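Local coordinates for protein putative fimbrium anchoring subunit Fim4B (Bacteroides ovatus, PDB 5CAG) that probably serves as the anchoring subunit of a fimbrium, attaching the pilus to the bacterial outer membrane, at residues K145-A150 against E253-L258. Residues are numbered along the deposited sequence; the frame is centred on the assembly and turned at random.
Sequences KKYSFA and EIIGTL. With SO4 (sulfate ion), chain D.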
loop_
_atom_site.group_PDB
_atom_site.type_symbol
_atom_site.label_atom_id
_atom_site.label_comp_id
_atom_site.label_asym_id
_atom_site.label_seq_id
_atom_site.Cartn_x
_atom_site.Cartn_y
_atom_site.Cartn_z
ATOM N N LYS A 145 4.335 -4.390 0.666
ATOM C CA LYS A 145 5.242 -5.516 0.380
ATOM C C LYS A 145 5.893 -5.309 -1.003
ATOM O O LYS A 145 5.194 -4.933 -1.941
ATOM C CB LYS A 145 4.496 -6.886 0.428
ATOM C CG LYS A 145 4.069 -7.426 1.820
ATOM C CD LYS A 145 3.726 -8.959 1.809
ATOM C CE LYS A 145 3.490 -9.649 3.175
ATOM N NZ LYS A 145 2.036 -9.928 3.518
ATOM N N LYS A 146 7.225 -5.511 -1.120
ATOM C CA LYS A 146 7.937 -5.450 -2.405
ATOM C C LYS A 146 8.040 -6.864 -2.994
ATOM O O LYS A 146 8.292 -7.828 -2.260
ATOM C CB LYS A 146 9.352 -4.881 -2.272
ATOM C CG LYS A 146 9.507 -3.486 -1.703
ATOM C CD LYS A 146 10.989 -3.281 -1.353
ATOM C CE LYS A 146 11.312 -1.975 -0.668
ATOM N NZ LYS A 146 12.615 -2.033 0.060
ATOM N N TYR A 147 7.903 -6.979 -4.317
ATOM C CA TYR A 147 8.033 -8.235 -5.055
ATOM C C TYR A 147 8.937 -8.038 -6.270
ATOM O O TYR A 147 9.040 -6.927 -6.804
ATOM C CB TYR A 147 6.675 -8.739 -5.523
ATOM C CG TYR A 147 5.623 -8.924 -4.457
ATOM C CD1 TYR A 147 4.813 -7.864 -4.060
ATOM C CD2 TYR A 147 5.323 -10.191 -3.961
ATOM C CE1 TYR A 147 3.799 -8.037 -3.122
ATOM C CE2 TYR A 147 4.302 -10.381 -3.029
ATOM C CZ TYR A 147 3.541 -9.299 -2.611
ATOM O OH TYR A 147 2.535 -9.469 -1.679
ATOM N N SER A 148 9.586 -9.114 -6.702
ATOM C CA SER A 148 10.437 -9.151 -7.884
ATOM C C SER A 148 10.377 -10.555 -8.463
ATOM O O SER A 148 10.132 -11.508 -7.721
ATOM C CB SER A 148 11.878 -8.756 -7.550
ATOM O OG SER A 148 12.578 -9.723 -6.777
ATOM N N PHE A 149 10.591 -10.699 -9.770
ATOM C CA PHE A 149 10.640 -12.013 -10.408
ATOM C C PHE A 149 11.430 -11.933 -11.701
ATOM O O PHE A 149 11.722 -10.843 -12.212
ATOM C CB PHE A 149 9.233 -12.576 -10.678
ATOM C CG PHE A 149 8.499 -11.884 -11.804
ATOM C CD1 PHE A 149 8.642 -12.313 -13.120
ATOM C CD2 PHE A 149 7.680 -10.792 -11.554
ATOM C CE1 PHE A 149 7.999 -11.648 -14.162
ATOM C CE2 PHE A 149 7.012 -10.151 -12.601
ATOM C CZ PHE A 149 7.185 -10.579 -13.896
ATOM N N ALA A 150 11.750 -13.101 -12.234
ATOM C CA ALA A 150 12.407 -13.242 -13.518
ATOM C C ALA A 150 11.838 -14.478 -14.209
ATOM O O ALA A 150 11.619 -15.497 -13.552
ATOM C CB ALA A 150 13.912 -13.340 -13.347
ATOM N N GLU A 253 0.248 -20.102 -5.839
ATOM C CA GLU A 253 1.018 -20.923 -4.892
ATOM C C GLU A 253 2.468 -20.444 -4.655
ATOM O O GLU A 253 3.064 -20.871 -3.669
ATOM C CB GLU A 253 1.038 -22.433 -5.264
ATOM C CG GLU A 253 -0.279 -23.207 -5.157
ATOM C CD GLU A 253 -1.321 -22.776 -4.139
ATOM O OE1 GLU A 253 -0.993 -22.678 -2.932
ATOM O OE2 GLU A 253 -2.488 -22.571 -4.553
ATOM N N ILE A 254 3.032 -19.580 -5.515
ATOM C CA ILE A 254 4.427 -19.159 -5.331
ATOM C C ILE A 254 4.570 -17.679 -5.003
ATOM O O ILE A 254 5.699 -17.184 -4.961
ATOM C CB ILE A 254 5.288 -19.508 -6.582
ATOM C CG1 ILE A 254 4.761 -18.871 -7.882
ATOM C CG2 ILE A 254 5.435 -20.983 -6.736
ATOM C CD1 ILE A 254 5.843 -18.208 -8.710
ATOM N N ILE A 255 3.466 -16.961 -4.796
ATOM C CA ILE A 255 3.544 -15.508 -4.595
ATOM C C ILE A 255 4.554 -15.117 -3.463
ATOM O O ILE A 255 5.328 -14.170 -3.666
ATOM C CB ILE A 255 2.160 -14.841 -4.413
ATOM C CG1 ILE A 255 2.270 -13.300 -4.371
ATOM C CG2 ILE A 255 1.389 -15.400 -3.234
ATOM C CD1 ILE A 255 2.882 -12.642 -5.624
ATOM N N GLY A 256 4.598 -15.884 -2.370
ATOM C CA GLY A 256 5.521 -15.633 -1.272
ATOM C C GLY A 256 6.987 -15.736 -1.660
ATOM O O GLY A 256 7.824 -15.018 -1.104
ATOM N N THR A 257 7.313 -16.627 -2.620
ATOM C CA THR A 257 8.667 -16.835 -3.162
ATOM C C THR A 257 9.215 -15.527 -3.778
ATOM O O THR A 257 10.426 -15.278 -3.728
ATOM C CB THR A 257 8.603 -17.959 -4.225
ATOM O OG1 THR A 257 8.133 -19.148 -3.610
ATOM C CG2 THR A 257 9.933 -18.232 -4.923
ATOM N N LEU A 258 8.302 -14.694 -4.331
ATOM C CA LEU A 258 8.595 -13.458 -5.038
ATOM C C LEU A 258 8.819 -12.244 -4.120
ATOM O O LEU A 258 9.492 -11.285 -4.545
ATOM C CB LEU A 258 7.478 -13.179 -6.051
ATOM C CG LEU A 258 7.100 -14.365 -6.969
ATOM C CD1 LEU A 258 5.978 -14.002 -7.877
ATOM C CD2 LEU A 258 8.273 -14.821 -7.807
HETATM S S SO4 D . 12.766 1.128 2.804
HETATM O O1 SO4 D . 12.589 2.016 1.648
HETATM O O2 SO4 D . 13.809 1.646 3.683
HETATM O O3 SO4 D . 11.498 1.024 3.536
HETATM O O4 SO4 D . 13.177 -0.197 2.348
#
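A short, weakly bonded helical turn, not a strand, offers a backbone carbonyl to the strand here: Ser148 N donates to Leu258 O at 3.1 Å. The bond is fairly straight, 160° at the hydrogen, although the donor lies tilted 32° from the carbonyl plane. The same oxygen also takes a CA-H...O contact from Tyr147 CA, at 3.4 Å. Just beyond, the backbone of Lys146 is hydrogen-bonded to Asn260, so the chain after the turn stays beside the strand for two more residues. The side chains fill in around this link. Ile255 reaches the Tyr147 ring with the end of its chain. Its CG1 branch lies anti to the backbone N (chi1 -173°), and CD1 comes obliquely to within 3.7 Å of Tyr147 CE2. Ile255 O sits at the edge of the same ring, in its plane. The ring also meets that of Phe202, with the two planes nearly parallel. Leu258 packs along the strand: its CD2 methyl lies 3.8 Å from Phe149 CB. The Phe149 ring itself leads away, to Leu233 and Leu235, while Ile275 touches both Phe149 and Leu258. Lys146 points away from the turn and its NZ binds a sulfate, probably from the crystallisation liquor, which Thr30 OG1 also holds. The arrangement is a helical turn following strand 244-250 and packed on long strand 134-154, consistent with the transthyretin-like beta-sandwich domains of FimB/Mfa2-family proteins.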